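Local coordinates for protein SAG family member (Sag19) (Eimeria tenella, PDB 6ZZB) that is of unknown molecular function but serves as a major surface antigen of the parasite and belongs to a SAG family apparently related to CAP proteins, at residues A[73-76]-A[77-81]; A[82-85]-A[86-89]; A[219-222]-A[223-227]. One frame throughout, in Å; residues are numbered along the deposited sequence.

Contact 1: residues A[73-76]-A[77-81]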
loop_
_atom_site.group_PDB
_atom_site.type_symbol
_atom_site.label_atom_id
_atom_site.label_comp_id
_atom_site.label_asym_id
_atom_site.label_seq_id
_atom_site.Cartn_x
_atom_site.Cartn_y
_atom_site.Cartn_z
ATOM N N ALA A 73 -4.954 -13.780 -1.148
ATOM C CA ALA A 73 -4.771 -14.530 0.108
ATOM C C ALA A 73 -3.803 -13.776 1.004
ATOM O O ALA A 73 -3.072 -12.889 0.534
ATOM C CB ALA A 73 -4.247 -15.903 -0.181
ATOM N N LYS A 74 -3.745 -14.160 2.253
ATOM C CA LYS A 74 -2.729 -13.649 3.190
ATOM C C LYS A 74 -1.339 -14.075 2.741
ATOM O O LYS A 74 -1.096 -15.273 2.424
ATOM C CB LYS A 74 -3.015 -14.175 4.583
ATOM C CG LYS A 74 -1.950 -13.874 5.613
ATOM C CD LYS A 74 -2.464 -14.213 6.989
ATOM C CE LYS A 74 -1.492 -13.834 8.073
ATOM N NZ LYS A 74 -2.012 -14.316 9.377
ATOM N N ALA A 75 -0.393 -13.150 2.740
ATOM C CA ALA A 75 1.043 -13.437 2.608
ATOM C C ALA A 75 1.613 -13.570 4.017
ATOM O O ALA A 75 1.313 -12.738 4.886
ATOM C CB ALA A 75 1.754 -12.339 1.843
ATOM N N GLU A 76 2.424 -14.592 4.246
ATOM C CA GLU A 76 3.111 -14.751 5.536
ATOM C C GLU A 76 4.401 -13.941 5.521
ATOM O O GLU A 76 4.910 -13.573 4.473
ATOM C CB GLU A 76 3.392 -16.227 5.829
ATOM C CG GLU A 76 2.144 -17.072 5.796
ATOM C CD GLU A 76 1.190 -16.820 6.953
ATOM O OE1 GLU A 76 1.607 -16.211 7.974
ATOM O OE2 GLU A 76 0.020 -17.219 6.836
ATOM N N ASP A 77 4.904 -13.648 6.708
ATOM C CA ASP A 77 6.148 -12.879 6.858
ATOM C C ASP A 77 7.261 -13.452 5.988
ATOM O O ASP A 77 7.953 -12.680 5.364
ATOM C CB ASP A 77 6.608 -12.798 8.308
ATOM C CG ASP A 77 5.773 -11.894 9.179
ATOM O OD1 ASP A 77 5.069 -11.061 8.638
ATOM O OD2 ASP A 77 5.883 -11.986 10.413
ATOM N N THR A 78 7.454 -14.776 5.986
ATOM C CA THR A 78 8.560 -15.389 5.212
ATOM C C THR A 78 8.447 -14.997 3.738
ATOM O O THR A 78 9.435 -14.739 3.089
ATOM C CB THR A 78 8.539 -16.917 5.336
ATOM O OG1 THR A 78 8.576 -17.286 6.717
ATOM C CG2 THR A 78 9.729 -17.525 4.635
ATOM N N GLU A 79 7.221 -14.991 3.240
ATOM C CA GLU A 79 6.942 -14.684 1.826
ATOM C C GLU A 79 7.257 -13.222 1.535
ATOM O O GLU A 79 7.846 -12.933 0.512
ATOM C CB GLU A 79 5.487 -15.000 1.518
ATOM C CG GLU A 79 5.163 -16.473 1.582
ATOM C CD GLU A 79 3.711 -16.715 1.248
ATOM O OE1 GLU A 79 2.821 -16.264 2.000
ATOM O OE2 GLU A 79 3.466 -17.431 0.271
ATOM N N VAL A 80 6.857 -12.343 2.454
ATOM C CA VAL A 80 7.156 -10.905 2.274
ATOM C C VAL A 80 8.669 -10.697 2.263
ATOM O O VAL A 80 9.186 -10.020 1.381
ATOM C CB VAL A 80 6.475 -10.083 3.376
ATOM C CG1 VAL A 80 6.929 -8.641 3.328
ATOM C CG2 VAL A 80 4.968 -10.197 3.267
ATOM N N THR A 81 9.388 -11.309 3.212
ATOM C CA THR A 81 10.855 -11.132 3.274
ATOM C C THR A 81 11.492 -11.607 1.974
ATOM O O THR A 81 12.368 -10.965 1.413
ATOM C CB THR A 81 11.429 -11.873 4.473
ATOM O OG1 THR A 81 10.880 -11.311 5.675
ATOM C CG2 THR A 81 12.943 -11.828 4.464
HETATM O O HOH W 1 0.694 -17.640 1.901
HETATM O O HOH W 2 3.325 -14.500 8.928
#
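E79 folds its side chain back over the backbone of A75 and E76, giving one half of a capping box where helix 77-86 begins. E76 is the N-cap residue, and its backbone N donates to E79 OE1 at 2.8 Å, a nearly straight bond (170° at the hydrogen) that uses the lone pair of OE1 facing away from the other oxygen. The reach depends on two torsions: E79 CG lies beside its own N (chi1 -67°) and the chain then runs out extended. E79 OE2 is held by a salt bridge to K190, so the carboxylate ties the helix start to strand 190-196, and its charge at this helix end is probably favourable. The backbone closes the first turn with V80 N to E76 O, 3.1 Å.

An apolar contact accompanies the cap. A75 CB meets V80 CG2 at 4.1 Å, linking the residue before the N-cap to the fourth of the helix in the manner of a hydrophobic staple; both side chains also rest on the sheet, V80 against Y209 and A75 against I211. On the exposed flank, a water donates to E76 OE1 at 2.6 Å and accepts from D77 N at 2.9 Å.

Contact 2: residues A[82-85]-A[86-89]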
loop_
_atom_site.group_PDB
_atom_site.type_symbol
_atom_site.label_atom_id
_atom_site.label_comp_id
_atom_site.label_asym_id
_atom_site.label_seq_id
_atom_site.Cartn_x
_atom_site.Cartn_y
_atom_site.Cartn_z
ATOM N N GLU A 82 11.059 -12.765 1.470
ATOM C CA GLU A 82 11.686 -13.325 0.254
ATOM C C GLU A 82 11.323 -12.517 -1.001
ATOM O O GLU A 82 12.172 -12.300 -1.879
ATOM C CB GLU A 82 11.218 -14.783 0.139
ATOM C CG GLU A 82 12.106 -15.634 -0.705
ATOM C CD GLU A 82 13.530 -15.750 -0.156
ATOM O OE1 GLU A 82 14.386 -15.657 -0.923
ATOM O OE2 GLU A 82 13.737 -15.859 1.076
ATOM N N SER A 83 10.075 -12.054 -1.089
ATOM C CA SER A 83 9.648 -11.178 -2.205
ATOM C C SER A 83 10.504 -9.905 -2.227
ATOM O O SER A 83 11.002 -9.508 -3.279
ATOM C CB SER A 83 8.196 -10.872 -2.076
ATOM O OG SER A 83 7.778 -9.963 -3.075
ATOM N N LEU A 84 10.697 -9.307 -1.047
ATOM C CA LEU A 84 11.534 -8.088 -0.950
ATOM C C LEU A 84 12.987 -8.396 -1.313
ATOM O O LEU A 84 13.604 -7.606 -2.013
ATOM C CB LEU A 84 11.380 -7.535 0.461
ATOM C CG LEU A 84 10.054 -6.791 0.680
ATOM C CD1 LEU A 84 9.840 -6.542 2.153
ATOM C CD2 LEU A 84 10.021 -5.471 -0.096
ATOM N N LYS A 85 13.490 -9.539 -0.852
ATOM C CA LYS A 85 14.890 -9.931 -1.156
ATOM C C LYS A 85 15.088 -10.027 -2.670
ATOM O O LYS A 85 16.137 -9.592 -3.188
ATOM C CB LYS A 85 15.209 -11.250 -0.463
ATOM C CG LYS A 85 16.629 -11.740 -0.703
ATOM C CD LYS A 85 16.890 -13.054 -0.016
ATOM C CE LYS A 85 18.244 -13.630 -0.397
ATOM N NZ LYS A 85 19.352 -12.768 0.073
ATOM N N ALA A 86 14.085 -10.502 -3.396
ATOM C CA ALA A 86 14.137 -10.648 -4.871
ATOM C C ALA A 86 14.251 -9.295 -5.573
ATOM O O ALA A 86 14.771 -9.253 -6.703
ATOM C CB ALA A 86 12.937 -11.407 -5.351
ATOM N N ILE A 87 13.784 -8.212 -4.950
ATOM C CA ILE A 87 13.886 -6.857 -5.554
ATOM C C ILE A 87 14.946 -6.080 -4.780
ATOM O O ILE A 87 14.883 -4.829 -4.828
ATOM C CB ILE A 87 12.531 -6.128 -5.656
ATOM C CG1 ILE A 87 11.842 -5.975 -4.300
ATOM C CG2 ILE A 87 11.650 -6.846 -6.662
ATOM C CD1 ILE A 87 10.675 -5.012 -4.287
ATOM N N LYS A 88 15.827 -6.778 -4.071
ATOM C CA LYS A 88 17.065 -6.195 -3.487
ATOM C C LYS A 88 16.709 -5.260 -2.332
ATOM O O LYS A 88 17.426 -4.270 -2.103
ATOM C CB LYS A 88 17.849 -5.471 -4.590
ATOM C CG LYS A 88 18.316 -6.363 -5.738
ATOM C CD LYS A 88 19.148 -7.556 -5.290
ATOM C CE LYS A 88 20.641 -7.286 -5.303
ATOM N NZ LYS A 88 21.420 -8.531 -5.117
ATOM N N ILE A 89 15.668 -5.580 -1.582
ATOM C CA ILE A 89 15.309 -4.841 -0.330
ATOM C C ILE A 89 15.504 -5.773 0.855
ATOM O O ILE A 89 14.781 -6.775 0.968
ATOM C CB ILE A 89 13.873 -4.268 -0.417
ATOM C CG1 ILE A 89 13.767 -3.270 -1.564
ATOM C CG2 ILE A 89 13.453 -3.676 0.918
ATOM C CD1 ILE A 89 12.370 -2.778 -1.867
#
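L84 and I89 meet where helix 77-86 ends, in a Schellman motif whose C-prime residue is K88. Hydrogen bonds make the turn. I89 N reaches back to L84 O at 2.9 Å, and K88 N, one residue earlier, donates to K85 O at 3.0 Å; the positive phi of K88 (70°) is what swings the chain round between them. L84 O takes a second donor, I87 N, at 3.0 Å, and the two N-H groups come from opposite faces of its carbonyl plane, a shared grip that fixes the last turn. A86 N still keeps the helical bond to E82 O, also 3.0 Å.

The apolar part is a small cluster round one methyl. L84 CD2 sits 4.0 Å from I89 CD1 and touches I89 CG2 equally closely, so it faces both branches of the isoleucine. I87 comes in from another direction, its CD1 4.3 Å from L84 CD2; with chi1 at 58°, I87 CG1 comes within 3.3 Å of L84 O. Y209 of strand 203-211 lies against both L84 and I87, and its hydroxyl is hydrogen-bonded to S83 OG.

On the exposed side K85 NZ forms a salt bridge with E90. The chemistry therefore implies a helix end held mainly by main-chain bonds and apolar contacts, supplemented by the S83 to Y209 bond and by a salt bridge at an exposed lysine.

Contact 3: residues A[219-222]-A[223-227]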
loop_
_atom_site.group_PDB
_atom_site.type_symbol
_atom_site.label_atom_id
_atom_site.label_comp_id
_atom_site.label_asym_id
_atom_site.label_seq_id
_atom_site.Cartn_x
_atom_site.Cartn_y
_atom_site.Cartn_z
ATOM N N LYS A 219 3.039 -2.090 -16.552
ATOM C CA LYS A 219 1.731 -1.539 -16.971
ATOM C C LYS A 219 0.713 -2.003 -15.943
ATOM O O LYS A 219 0.416 -3.177 -15.821
ATOM C CB LYS A 219 1.435 -2.005 -18.393
ATOM C CG LYS A 219 2.388 -1.400 -19.418
ATOM C CD LYS A 219 1.908 -1.470 -20.831
ATOM C CE LYS A 219 2.846 -0.756 -21.778
ATOM N NZ LYS A 219 2.552 -1.123 -23.183
ATOM N N PRO A 220 0.232 -1.110 -15.062
ATOM C CA PRO A 220 -0.632 -1.558 -13.975
ATOM C C PRO A 220 -2.021 -2.080 -14.356
ATOM O O PRO A 220 -2.530 -2.900 -13.658
ATOM C CB PRO A 220 -0.734 -0.297 -13.097
ATOM C CG PRO A 220 -0.530 0.824 -14.075
ATOM C CD PRO A 220 0.561 0.319 -14.996
ATOM N N PHE A 221 -2.558 -1.657 -15.501
ATOM C CA PHE A 221 -3.922 -2.032 -15.938
ATOM C C PHE A 221 -3.936 -2.418 -17.420
ATOM O O PHE A 221 -3.365 -1.694 -18.230
ATOM C CB PHE A 221 -4.886 -0.864 -15.743
ATOM C CG PHE A 221 -4.874 -0.274 -14.359
ATOM C CD1 PHE A 221 -5.360 -0.975 -13.267
ATOM C CD2 PHE A 221 -4.341 0.975 -14.154
ATOM C CE1 PHE A 221 -5.322 -0.402 -12.005
ATOM C CE2 PHE A 221 -4.312 1.543 -12.897
ATOM C CZ PHE A 221 -4.809 0.852 -11.833
ATOM N N THR A 222 -4.646 -3.487 -17.721
ATOM C CA THR A 222 -5.096 -3.769 -19.106
ATOM C C THR A 222 -6.174 -2.756 -19.478
ATOM O O THR A 222 -6.858 -2.202 -18.575
ATOM C CB THR A 222 -5.643 -5.184 -19.253
ATOM O OG1 THR A 222 -6.815 -5.279 -18.448
ATOM C CG2 THR A 222 -4.620 -6.242 -18.903
ATOM N N ALA A 223 -6.371 -2.533 -20.773
ATOM C CA ALA A 223 -7.487 -1.697 -21.256
ATOM C C ALA A 223 -8.818 -2.256 -20.750
ATOM O O ALA A 223 -9.675 -1.450 -20.387
ATOM C CB ALA A 223 -7.437 -1.591 -22.771
ATOM N N GLU A 224 -8.993 -3.578 -20.712
ATOM C CA GLU A 224 -10.266 -4.218 -20.349
ATOM C C GLU A 224 -10.563 -3.840 -18.896
ATOM O O GLU A 224 -11.686 -3.428 -18.575
ATOM C CB GLU A 224 -10.156 -5.728 -20.562
ATOM C CG GLU A 224 -11.445 -6.464 -20.295
ATOM C CD GLU A 224 -11.343 -7.973 -20.459
ATOM O OE1 GLU A 224 -10.206 -8.502 -20.453
ATOM O OE2 GLU A 224 -12.395 -8.605 -20.578
ATOM N N LEU A 225 -9.565 -4.004 -18.015
ATOM C CA LEU A 225 -9.791 -3.679 -16.589
ATOM C C LEU A 225 -10.040 -2.163 -16.451
ATOM O O LEU A 225 -10.980 -1.781 -15.741
ATOM C CB LEU A 225 -8.601 -4.135 -15.739
ATOM C CG LEU A 225 -8.706 -3.730 -14.270
ATOM C CD1 LEU A 225 -9.961 -4.299 -13.641
ATOM C CD2 LEU A 225 -7.476 -4.165 -13.496
ATOM N N TYR A 226 -9.257 -1.321 -17.122
ATOM C CA TYR A 226 -9.392 0.150 -16.979
ATOM C C TYR A 226 -10.791 0.576 -17.445
ATOM O O TYR A 226 -11.439 1.369 -16.751
ATOM C CB TYR A 226 -8.257 0.898 -17.670
ATOM C CG TYR A 226 -8.026 2.266 -17.073
ATOM C CD1 TYR A 226 -7.636 2.423 -15.749
ATOM C CD2 TYR A 226 -8.235 3.407 -17.810
ATOM C CE1 TYR A 226 -7.450 3.681 -15.188
ATOM C CE2 TYR A 226 -8.037 4.667 -17.281
ATOM C CZ TYR A 226 -7.645 4.813 -15.960
ATOM O OH TYR A 226 -7.454 6.047 -15.402
ATOM N N ASN A 227 -11.258 0.018 -18.563
ATOM C CA ASN A 227 -12.618 0.313 -19.077
ATOM C C ASN A 227 -13.656 -0.110 -18.041
ATOM O O ASN A 227 -14.615 0.651 -17.836
ATOM C CB ASN A 227 -12.887 -0.355 -20.428
ATOM C CG ASN A 227 -12.076 0.246 -21.559
ATOM O OD1 ASN A 227 -11.827 -0.412 -22.570
ATOM N ND2 ASN A 227 -11.641 1.487 -21.406
#
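A223 opens helix 223-231 directly after the N-cap residue T222, whose side chain and carbonyl both serve the turn that follows; the alanine CB is directed away from the preceding loop.

E224 contributes little: its CB passes 4.0 Å from T222 OG1, and the extended chain beyond it carries the carboxylate outward.

L225 supplies the N-H that the T222 side chain caps. Its backbone N donates to T222 OG1 at 3.1 Å with an angle of 165° at the hydrogen, and the same hydroxyl oxygen lies 3.4 Å from L225 CB. The threonine can do this because OG1 stands between its own N and carbonyl carbon (chi1 65°), turned in toward the helix start. At its far end the leucine meets an aromatic ring: L225 CD2 sits at the edge of the F221 ring, in plane with it and 3.8 Å from F221 CD1. P220 CB lies over the rim of one face of the same ring.

Y226 adds both a backbone bond and an aromatic contact. Its N donates to T222 O at 2.9 Å, closing the first helical turn. Its ring lies obliquely to that of F221, with planes at 34°, centroids 5.6 Å apart and Y226 CD1 3.9 Å from F221 CD2. L153 of helix 138-155 packs on both aromatic residues, while F158 and W230 each meet the tyrosine ring edge-to-face.

With N227 N bonded to A223 O, the regular helix is under way. The whole is a recognisable helix N-terminus: a threonine N-cap on the third helical N-H, accompanied by a hydrophobic staple between F221, the residue before the cap, and Y226, the fourth of the helix.

Contacts 1 and 2 are the start and finish of one helix, 77-86, with centres 12 Å apart, whereas contact 3 begins the last helix of the chain, about 26 Å from either by centres. Contacts 1 and 3 are both partly buried helix starts with an apolar staple, but they cap differently: contact 1 borrows a glutamate from inside the helix, contact 3 uses the hydroxyl of the N-cap residue itself. Their staples also differ, small aliphatic groups over the sheet in one and aromatic rings beside helix 138-155 in the other. Contact 2 lies more at the surface and relies on the main chain, yet it shares Y209 with contact 1 as a packing partner.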